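Local coordinates for dihydrodipicolinate synthase (Bacillus anthracis, PDB 1XKY), which probably catalyses the condensation of pyruvate with aspartate semialdehyde, the first committed step of the diaminopimelate route to lysine, at residues A[76-79]-A[80-84]; A[255-259]-A[260-264]; A[275-278]-A[279-283]. All coordinates share one frame; numbering follows the deposited sequence.

Contact 1. Residues A[76-79]-A[80-84]; sequences SVVD and KRVPV
The turn that carries the chain from helix 64-78 into barrel strand 84-87 is a type I' beta turn, V78 to R81, and it is held where R81 folds back on the end of the helix. Three N-H groups of this one residue take the last two helical carbonyls. The backbone R81 N closes the turn on V78 O at 3.1 Å, with an N-H...O angle of 163°. R81 NE gives a second bond to V78 O at 3.0 Å, so that oxygen is gripped by one donor on each face of its carbonyl plane, both well out of it. R81 NH2 reaches V77 O at 2.9 Å, and this oxygen lies close to the guanidinium plane. The bend at chi3 (-75°) turns the guanidinium edge toward the two carbonyl oxygens. The group is fixed further by N40, whose OD1 also accepts from R81 NH2.

Next to these bonds the contact is largely apolar. V78 is buried; its CG2 meets V84 CG2 at 3.8 Å, the two valines running antiparallel past one another. With CG1 anti to the backbone N (chi1 169°), V78 also turns that methyl against V82, where the closest atom is V82 O at 3.1 Å and the apolar partner is V82 CG2 at 3.9 Å. K80, whose side chain sets off away from the helix end, forms a salt bridge with D109 outside the turn. D79 and K80, both with positive phi, supply the two central residues of the turn. Arginine-to-carbonyl bonds at the helix end, with a small valine cluster next to them, make up a tight alpha-to-beta connection of a TIM barrel.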
ATOM      1  N   SER A  76      11.005 -22.734 -34.859  1.00 17.81           N
ATOM      2  CA  SER A  76      11.783 -23.763 -35.561  1.00 18.44           C
ATOM      3  C   SER A  76      12.211 -24.905 -34.635  1.00 18.20           C
ATOM      4  O   SER A  76      12.008 -26.070 -34.954  1.00 18.32           O
ATOM      5  CB  SER A  76      13.023 -23.135 -36.214  1.00 18.38           C
ATOM      6  OG  SER A  76      13.842 -24.133 -36.808  1.00 21.06           O
ATOM      7  N   VAL A  77      12.815 -24.567 -33.500  1.00 18.16           N
ATOM      8  CA  VAL A  77      13.321 -25.574 -32.570  1.00 18.02           C
ATOM      9  C   VAL A  77      12.169 -26.365 -31.954  1.00 18.10           C
ATOM     10  O   VAL A  77      12.224 -27.597 -31.885  1.00 17.56           O
ATOM     11  CB  VAL A  77      14.215 -24.949 -31.464  1.00 18.08           C
ATOM     12  CG1 VAL A  77      14.650 -26.005 -30.445  1.00 18.08           C
ATOM     13  CG2 VAL A  77      15.436 -24.304 -32.084  1.00 18.16           C
ATOM     14  N   VAL A  78      11.122 -25.661 -31.533  1.00 18.05           N
ATOM     15  CA  VAL A  78       9.975 -26.305 -30.882  1.00 18.35           C
ATOM     16  C   VAL A  78       9.301 -27.338 -31.791  1.00 18.96           C
ATOM     17  O   VAL A  78       8.886 -28.401 -31.317  1.00 19.00           O
ATOM     18  CB  VAL A  78       8.969 -25.254 -30.366  1.00 18.05           C
ATOM     19  CG1 VAL A  78       7.665 -25.888 -29.946  1.00 17.85           C
ATOM     20  CG2 VAL A  78       9.584 -24.506 -29.202  1.00 17.82           C
ATOM     21  N   ASP A  79       9.215 -27.033 -33.085  1.00 19.61           N
ATOM     22  CA  ASP A  79       8.764 -28.001 -34.085  1.00 20.69           C
ATOM     23  C   ASP A  79       7.394 -28.584 -33.688  1.00 20.80           C
ATOM     24  O   ASP A  79       7.182 -29.790 -33.735  1.00 20.92           O
ATOM     25  CB  ASP A  79       9.835 -29.100 -34.239  1.00 20.99           C
ATOM     26  CG  ASP A  79       9.629 -29.972 -35.467  1.00 23.25           C
ATOM     27  OD1 ASP A  79      10.005 -31.158 -35.400  1.00 26.10           O
ATOM     28  OD2 ASP A  79       9.099 -29.491 -36.488  1.00 25.35           O
ATOM     29  N   LYS A  80       6.495 -27.699 -33.264  1.00 20.79           N
ATOM     30  CA  LYS A  80       5.113 -28.032 -32.903  1.00 20.90           C
ATOM     31  C   LYS A  80       4.914 -28.977 -31.701  1.00 20.47           C
ATOM     32  O   LYS A  80       3.810 -29.471 -31.487  1.00 20.85           O
ATOM     33  CB  LYS A  80       4.354 -28.553 -34.141  1.00 21.17           C
ATOM     34  CG  LYS A  80       4.131 -27.489 -35.210  1.00 21.63           C
ATOM     35  CD  LYS A  80       3.104 -26.449 -34.766  1.00 21.89           C
ATOM     36  CE  LYS A  80       2.994 -25.317 -35.777  1.00 22.50           C
ATOM     37  NZ  LYS A  80       2.190 -24.185 -35.239  1.00 22.61           N
ATOM     38  N   ARG A  81       5.954 -29.208 -30.904  1.00 19.97           N
ATOM     39  CA  ARG A  81       5.837 -30.101 -29.737  1.00 19.58           C
ATOM     40  C   ARG A  81       5.027 -29.491 -28.598  1.00 18.86           C
ATOM     41  O   ARG A  81       4.334 -30.204 -27.874  1.00 18.48           O
ATOM     42  CB  ARG A  81       7.216 -30.481 -29.209  1.00 19.48           C
ATOM     43  CG  ARG A  81       7.943 -31.507 -30.063  1.00 20.02           C
ATOM     44  CD  ARG A  81       9.338 -31.747 -29.503  1.00 20.09           C
ATOM     45  NE  ARG A  81      10.229 -30.631 -29.806  1.00 20.36           N
ATOM     46  CZ  ARG A  81      11.383 -30.391 -29.185  1.00 19.61           C
ATOM     47  NH1 ARG A  81      11.807 -31.170 -28.198  1.00 19.39           N
ATOM     48  NH2 ARG A  81      12.116 -29.352 -29.556  1.00 20.03           N
ATOM     49  N   VAL A  82       5.160 -28.178 -28.422  1.00 18.00           N
ATOM     50  CA  VAL A  82       4.356 -27.420 -27.467  1.00 17.66           C
ATOM     51  C   VAL A  82       4.005 -26.079 -28.107  1.00 17.45           C
ATOM     52  O   VAL A  82       4.710 -25.627 -29.018  1.00 17.28           O
ATOM     53  CB  VAL A  82       5.112 -27.173 -26.121  1.00 17.59           C
ATOM     54  CG1 VAL A  82       5.486 -28.490 -25.457  1.00 17.85           C
ATOM     55  CG2 VAL A  82       6.351 -26.279 -26.319  1.00 17.07           C
ATOM     56  N   PRO A  83       2.907 -25.441 -27.660  1.00 16.96           N
ATOM     57  CA  PRO A  83       2.600 -24.107 -28.185  1.00 16.80           C
ATOM     58  C   PRO A  83       3.669 -23.050 -27.881  1.00 16.43           C
ATOM     59  O   PRO A  83       4.241 -23.041 -26.795  1.00 15.74           O
ATOM     60  CB  PRO A  83       1.281 -23.746 -27.488  1.00 16.55           C
ATOM     61  CG  PRO A  83       0.712 -25.024 -27.049  1.00 16.94           C
ATOM     62  CD  PRO A  83       1.874 -25.902 -26.722  1.00 16.98           C
ATOM     63  N   VAL A  84       3.918 -22.176 -28.856  1.00 16.45           N
ATOM     64  CA  VAL A  84       4.837 -21.043 -28.714  1.00 16.46           C
ATOM     65  C   VAL A  84       4.005 -19.766 -28.613  1.00 16.39           C
ATOM     66  O   VAL A  84       3.270 -19.430 -29.534  1.00 16.02           O
ATOM     67  CB  VAL A  84       5.804 -20.934 -29.919  1.00 16.41           C
ATOM     68  CG1 VAL A  84       6.681 -19.697 -29.804  1.00 16.34           C
ATOM     69  CG2 VAL A  84       6.654 -22.186 -30.023  1.00 16.49           C
TER

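Contact 2. Residues A[255-259]-A[260-264]; sequences FMAPS and PTPVK
P262 presents the CG and CD edge of its ring to the residues that lead into helix 261-269. Its CG lies 4.0 Å from A257 CB and 3.5 Å from A257 O, while P262 CD comes to 3.4 Å from P258 O. The ring carbons thus rest on two carbonyl oxygens and the one methyl of the incoming loop.

P258 O is the polar centre of the contact. T261 N donates to it at 3.1 Å, with an N-H...O angle of 160°, in the carbonyl plane and on a lone pair. The T261 hydroxyl stands near the same oxygen because OG1 lies anti to its own carbonyl carbon (chi1 -63°), but this second link is weak and L282 O is an alternative partner. Between donor and acceptor the chain passes through a cis peptide, S259 to P260, so P258 to T261 form a type VIa beta turn with the cis proline third, and P260 is set at the N-cap position. One water, 2.9 Å from S259 OG, accepts from V263 N at 3.2 Å and so links the serine side chain to an amide of the first helical turn. The ordinary helical bond from K264 N to P260 O, 3.0 Å, follows at once.

Around this turn, P258 packs on K120 of the second subunit, and K264 runs from the helix to a salt bridge with E58. The segment joins helix 237-253 to helix 261-269, both of which follow strand 212-215, the last of the barrel. One loop, between helices 261-269 and 286-297, lays L281 on P260 and V277 and L284 on T261.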
ATOM      1  N   PHE A 255      13.715 -14.107  -7.006  1.00 18.55           N
ATOM      2  CA  PHE A 255      13.255 -12.724  -7.095  1.00 19.16           C
ATOM      3  C   PHE A 255      13.856 -11.806  -6.023  1.00 20.09           C
ATOM      4  O   PHE A 255      13.322 -10.720  -5.774  1.00 20.22           O
ATOM      5  CB  PHE A 255      11.722 -12.689  -7.034  1.00 19.38           C
ATOM      6  CG  PHE A 255      11.052 -13.260  -8.255  1.00 18.98           C
ATOM      7  CD1 PHE A 255      10.714 -12.439  -9.322  1.00 19.57           C
ATOM      8  CD2 PHE A 255      10.749 -14.614  -8.329  1.00 19.84           C
ATOM      9  CE1 PHE A 255      10.091 -12.959 -10.456  1.00 19.73           C
ATOM     10  CE2 PHE A 255      10.125 -15.152  -9.458  1.00 19.44           C
ATOM     11  CZ  PHE A 255       9.794 -14.318 -10.527  1.00 20.22           C
ATOM     12  N   MET A 256      14.963 -12.221  -5.403  1.00 20.76           N
ATOM     13  CA  MET A 256      15.659 -11.365  -4.428  1.00 21.72           C
ATOM     14  C   MET A 256      16.454 -10.249  -5.111  1.00 21.77           C
ATOM     15  O   MET A 256      16.731  -9.218  -4.502  1.00 22.75           O
ATOM     16  CB  MET A 256      16.588 -12.182  -3.527  1.00 22.30           C
ATOM     17  CG  MET A 256      15.881 -13.148  -2.585  1.00 24.14           C
ATOM     18  SD  MET A 256      14.541 -12.387  -1.664  1.00 29.45           S
ATOM     19  CE  MET A 256      15.443 -11.261  -0.599  1.00 28.76           C
ATOM     20  N   ALA A 257      16.852 -10.485  -6.357  1.00 21.08           N
ATOM     21  CA  ALA A 257      17.357  -9.447  -7.235  1.00 20.52           C
ATOM     22  C   ALA A 257      16.396  -9.381  -8.422  1.00 20.08           C
ATOM     23  O   ALA A 257      15.573 -10.289  -8.601  1.00 19.98           O
ATOM     24  CB  ALA A 257      18.782  -9.767  -7.689  1.00 20.49           C
ATOM     25  N   PRO A 258      16.500  -8.323  -9.218  1.00 19.54           N
ATOM     26  CA  PRO A 258      15.600  -8.125 -10.358  1.00 18.96           C
ATOM     27  C   PRO A 258      15.635  -9.307 -11.320  1.00 18.57           C
ATOM     28  O   PRO A 258      16.679  -9.594 -11.905  1.00 17.25           O
ATOM     29  CB  PRO A 258      16.171  -6.878 -11.036  1.00 19.01           C
ATOM     30  CG  PRO A 258      16.813  -6.118  -9.929  1.00 19.45           C
ATOM     31  CD  PRO A 258      17.361  -7.150  -8.981  1.00 19.82           C
ATOM     32  N   SER A 259      14.501  -9.982 -11.478  1.00 18.78           N
ATOM     33  CA  SER A 259      14.367 -11.033 -12.479  1.00 18.74           C
ATOM     34  C   SER A 259      14.487 -10.469 -13.891  1.00 18.55           C
ATOM     35  O   SER A 259      13.899  -9.434 -14.207  1.00 19.04           O
ATOM     36  CB  SER A 259      13.033 -11.763 -12.315  1.00 18.94           C
ATOM     37  OG  SER A 259      12.954 -12.882 -13.180  1.00 18.97           O
ATOM     38  N   PRO A 260      15.249 -11.155 -14.735  1.00 17.64           N
ATOM     39  CA  PRO A 260      15.371 -12.614 -14.650  1.00 17.07           C
ATOM     40  C   PRO A 260      16.756 -13.039 -14.175  1.00 16.55           C
ATOM     41  O   PRO A 260      17.157 -14.184 -14.387  1.00 16.42           O
ATOM     42  CB  PRO A 260      15.152 -13.062 -16.096  1.00 16.81           C
ATOM     43  CG  PRO A 260      15.619 -11.912 -16.914  1.00 17.04           C
ATOM     44  CD  PRO A 260      15.276 -10.677 -16.128  1.00 17.83           C
ATOM     45  N   THR A 261      17.477 -12.121 -13.540  1.00 16.54           N
ATOM     46  CA  THR A 261      18.924 -12.238 -13.408  1.00 16.16           C
ATOM     47  C   THR A 261      19.304 -13.421 -12.522  1.00 15.72           C
ATOM     48  O   THR A 261      20.273 -14.127 -12.797  1.00 15.53           O
ATOM     49  CB  THR A 261      19.523 -10.938 -12.841  1.00 16.30           C
ATOM     50  OG1 THR A 261      19.278  -9.859 -13.752  1.00 16.02           O
ATOM     51  CG2 THR A 261      21.041 -11.024 -12.800  1.00 16.82           C
ATOM     52  N   PRO A 262      18.534 -13.628 -11.459  1.00 15.38           N
ATOM     53  CA  PRO A 262      18.692 -14.820 -10.616  1.00 15.32           C
ATOM     54  C   PRO A 262      18.444 -16.167 -11.322  1.00 15.23           C
ATOM     55  O   PRO A 262      19.236 -17.098 -11.152  1.00 15.43           O
ATOM     56  CB  PRO A 262      17.684 -14.580  -9.478  1.00 15.13           C
ATOM     57  CG  PRO A 262      17.521 -13.099  -9.434  1.00 15.26           C
ATOM     58  CD  PRO A 262      17.570 -12.681 -10.873  1.00 15.56           C
ATOM     59  N   VAL A 263      17.382 -16.269 -12.119  1.00 15.57           N
ATOM     60  CA  VAL A 263      17.086 -17.529 -12.811  1.00 15.33           C
ATOM     61  C   VAL A 263      18.126 -17.858 -13.890  1.00 15.61           C
ATOM     62  O   VAL A 263      18.535 -19.017 -14.017  1.00 14.91           O
ATOM     63  CB  VAL A 263      15.610 -17.603 -13.340  1.00 15.44           C
ATOM     64  CG1 VAL A 263      15.379 -16.699 -14.529  1.00 15.14           C
ATOM     65  CG2 VAL A 263      15.243 -19.055 -13.676  1.00 15.62           C
ATOM     66  N   LYS A 264      18.592 -16.841 -14.621  1.00 15.59           N
ATOM     67  CA  LYS A 264      19.716 -17.014 -15.548  1.00 16.00           C
ATOM     68  C   LYS A 264      20.973 -17.526 -14.852  1.00 16.33           C
ATOM     69  O   LYS A 264      21.655 -18.397 -15.370  1.00 15.94           O
ATOM     70  CB  LYS A 264      20.057 -15.706 -16.272  1.00 15.78           C
ATOM     71  CG  LYS A 264      19.082 -15.329 -17.354  1.00 15.90           C
ATOM     72  CD  LYS A 264      19.691 -14.314 -18.309  1.00 15.95           C
ATOM     73  CE  LYS A 264      18.952 -14.289 -19.619  1.00 14.26           C
ATOM     74  NZ  LYS A 264      19.456 -13.221 -20.526  1.00 12.71           N
TER
HETATM   75  O   HOH W   1      14.744 -14.580 -11.749  1.00 15.18           O

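Contact 3. Residues A[275-278]-A[279-283]; sequences GSVR and LPLLP
R278 O receives the amide of L281 at 3.0 Å from L281 N, and this bond closes a type VIa beta turn with L279 and P280 at its centre. The bond is bent, with an N-H...O angle of 143°, and the donor is tilted 26° from the carbonyl plane. Inside the turn the L279-P280 peptide is cis, which reverses the chain and brings L281 back beside V277. A water completes the closure by donating to V277 O at 3.0 Å and to L281 O at 2.6 Å, so two carbonyl oxygens are satisfied by a single molecule.

The apolar part of the contact belongs to V277. With CG1 anti to the carbonyl carbon (chi1 -73°), CG2 is left between the backbone N and the carbonyl carbon, where it lies against the L281-L282 backbone. That methyl is 3.7 Å from L281 CB and 3.5 Å from L282 C, so it touches a side chain and the flank of a peptide at once. L281 CB is also close to R278 O, at 3.4 Å. Farther from the turn, S276 OG lies over the P283 ring, 3.6 Å from P283 CG, a packing contact.

The R278 side chain leaves in another direction. Extended from CG to NE, it carries the guanidinium to E66, with which it forms a salt bridge, to T61 O and G28 O, and to a cation-pi contact with F24. L279, P280, L281 and L282 pack on T93, N91, N119 and G125 of the second subunit. Set in the loop between helices 261-269 and 286-297 that follow the TIM barrel, and facing a neighbouring subunit of the tetramer, the arrangement is a type VIa beta turn with its cis proline in third place.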
ATOM      1  N   GLY A 275      24.029 -16.907 -20.334  1.00 19.52           N
ATOM      2  CA  GLY A 275      24.642 -15.581 -20.339  1.00 19.31           C
ATOM      3  C   GLY A 275      24.098 -14.635 -19.287  1.00 18.94           C
ATOM      4  O   GLY A 275      23.448 -15.055 -18.322  1.00 19.33           O
ATOM      5  N   SER A 276      24.351 -13.349 -19.504  1.00 18.31           N
ATOM      6  CA  SER A 276      23.992 -12.310 -18.562  1.00 17.82           C
ATOM      7  C   SER A 276      22.738 -11.547 -19.007  1.00 17.20           C
ATOM      8  O   SER A 276      21.917 -12.087 -19.748  1.00 17.06           O
ATOM      9  CB  SER A 276      25.172 -11.367 -18.384  1.00 17.72           C
ATOM     10  OG  SER A 276      25.032 -10.643 -17.187  1.00 18.42           O
ATOM     11  N   VAL A 277      22.611 -10.302 -18.544  1.00 16.70           N
ATOM     12  CA  VAL A 277      21.436  -9.469 -18.773  1.00 16.33           C
ATOM     13  C   VAL A 277      21.839  -8.129 -19.357  1.00 16.25           C
ATOM     14  O   VAL A 277      23.010  -7.743 -19.307  1.00 16.05           O
ATOM     15  CB  VAL A 277      20.627  -9.221 -17.468  1.00 16.11           C
ATOM     16  CG1 VAL A 277      19.883 -10.485 -17.048  1.00 16.07           C
ATOM     17  CG2 VAL A 277      21.534  -8.683 -16.337  1.00 14.91           C
ATOM     18  N   ARG A 278      20.860  -7.424 -19.919  1.00 15.87           N
ATOM     19  CA  ARG A 278      21.115  -6.110 -20.515  1.00 15.40           C
ATOM     20  C   ARG A 278      20.677  -5.004 -19.579  1.00 14.92           C
ATOM     21  O   ARG A 278      19.646  -5.117 -18.926  1.00 14.22           O
ATOM     22  CB  ARG A 278      20.377  -5.971 -21.840  1.00 15.21           C
ATOM     23  CG  ARG A 278      20.856  -6.931 -22.896  1.00 16.03           C
ATOM     24  CD  ARG A 278      20.180  -6.665 -24.204  1.00 16.87           C
ATOM     25  NE  ARG A 278      20.578  -7.612 -25.237  1.00 18.30           N
ATOM     26  CZ  ARG A 278      20.049  -7.641 -26.458  1.00 20.53           C
ATOM     27  NH1 ARG A 278      19.093  -6.786 -26.792  1.00 20.27           N
ATOM     28  NH2 ARG A 278      20.467  -8.531 -27.352  1.00 21.25           N
ATOM     29  N   LEU A 279      21.468  -3.936 -19.535  1.00 14.74           N
ATOM     30  CA  LEU A 279      21.137  -2.738 -18.771  1.00 14.79           C
ATOM     31  C   LEU A 279      19.728  -2.228 -19.126  1.00 14.73           C
ATOM     32  O   LEU A 279      19.352  -2.232 -20.298  1.00 14.67           O
ATOM     33  CB  LEU A 279      22.190  -1.647 -19.015  1.00 14.80           C
ATOM     34  CG  LEU A 279      23.528  -1.777 -18.271  1.00 15.62           C
ATOM     35  CD1 LEU A 279      24.589  -0.869 -18.884  1.00 16.01           C
ATOM     36  CD2 LEU A 279      23.353  -1.457 -16.791  1.00 16.72           C
ATOM     37  N   PRO A 280      18.958  -1.762 -18.121  1.00 15.08           N
ATOM     38  CA  PRO A 280      19.344  -1.431 -16.734  1.00 15.00           C
ATOM     39  C   PRO A 280      19.478  -2.588 -15.726  1.00 15.19           C
ATOM     40  O   PRO A 280      19.702  -2.328 -14.534  1.00 14.54           O
ATOM     41  CB  PRO A 280      18.227  -0.479 -16.284  1.00 15.38           C
ATOM     42  CG  PRO A 280      17.024  -0.921 -17.034  1.00 15.11           C
ATOM     43  CD  PRO A 280      17.525  -1.518 -18.363  1.00 15.42           C
ATOM     44  N   LEU A 281      19.355  -3.836 -16.182  1.00 15.09           N
ATOM     45  CA  LEU A 281      19.589  -4.987 -15.308  1.00 15.08           C
ATOM     46  C   LEU A 281      21.089  -5.264 -15.241  1.00 14.95           C
ATOM     47  O   LEU A 281      21.822  -4.965 -16.183  1.00 14.72           O
ATOM     48  CB  LEU A 281      18.830  -6.228 -15.802  1.00 15.10           C
ATOM     49  CG  LEU A 281      17.318  -6.069 -16.019  1.00 15.16           C
ATOM     50  CD1 LEU A 281      16.705  -7.353 -16.507  1.00 15.27           C
ATOM     51  CD2 LEU A 281      16.627  -5.598 -14.759  1.00 15.80           C
ATOM     52  N   LEU A 282      21.522  -5.836 -14.125  1.00 15.31           N
ATOM     53  CA  LEU A 282      22.930  -6.137 -13.879  1.00 15.77           C
ATOM     54  C   LEU A 282      23.133  -7.585 -13.459  1.00 16.12           C
ATOM     55  O   LEU A 282      22.211  -8.220 -12.942  1.00 16.24           O
ATOM     56  CB  LEU A 282      23.477  -5.230 -12.768  1.00 15.42           C
ATOM     57  CG  LEU A 282      23.624  -3.726 -13.019  1.00 15.64           C
ATOM     58  CD1 LEU A 282      24.087  -3.019 -11.759  1.00 15.68           C
ATOM     59  CD2 LEU A 282      24.581  -3.443 -14.142  1.00 15.06           C
ATOM     60  N   PRO A 283      24.358  -8.110 -13.646  1.00 17.08           N
ATOM     61  CA  PRO A 283      24.698  -9.395 -13.038  1.00 17.24           C
ATOM     62  C   PRO A 283      24.549  -9.370 -11.518  1.00 17.15           C
ATOM     63  O   PRO A 283      24.698  -8.321 -10.900  1.00 16.98           O
ATOM     64  CB  PRO A 283      26.181  -9.583 -13.392  1.00 17.19           C
ATOM     65  CG  PRO A 283      26.447  -8.678 -14.501  1.00 17.56           C
ATOM     66  CD  PRO A 283      25.470  -7.560 -14.441  1.00 17.13           C
TER
HETATM   67  O   HOH W   2      24.034  -5.675 -17.443  1.00 18.80           O

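In the fold
Along the chain the three contacts come in series. Contact 1 belongs to the eight-stranded parallel barrel, joining helix 64-78 to strand 84-87, whereas contacts 2 and 3 lie beyond the last strand, at the start of helix 261-269 and in the loop after it. Contact 1 stands apart, its centre about 26 Å from that of contact 2 and about 27 Å from that of contact 3. The other two centres are about 10 Å apart, and the contacts touch: K264 NZ is 2.8 Å from S276 O, a probable hydrogen bond, and P260 packs on L281. Two cis-proline turns are thus joined beside a subunit interface, while the barrel turn touches no other chain.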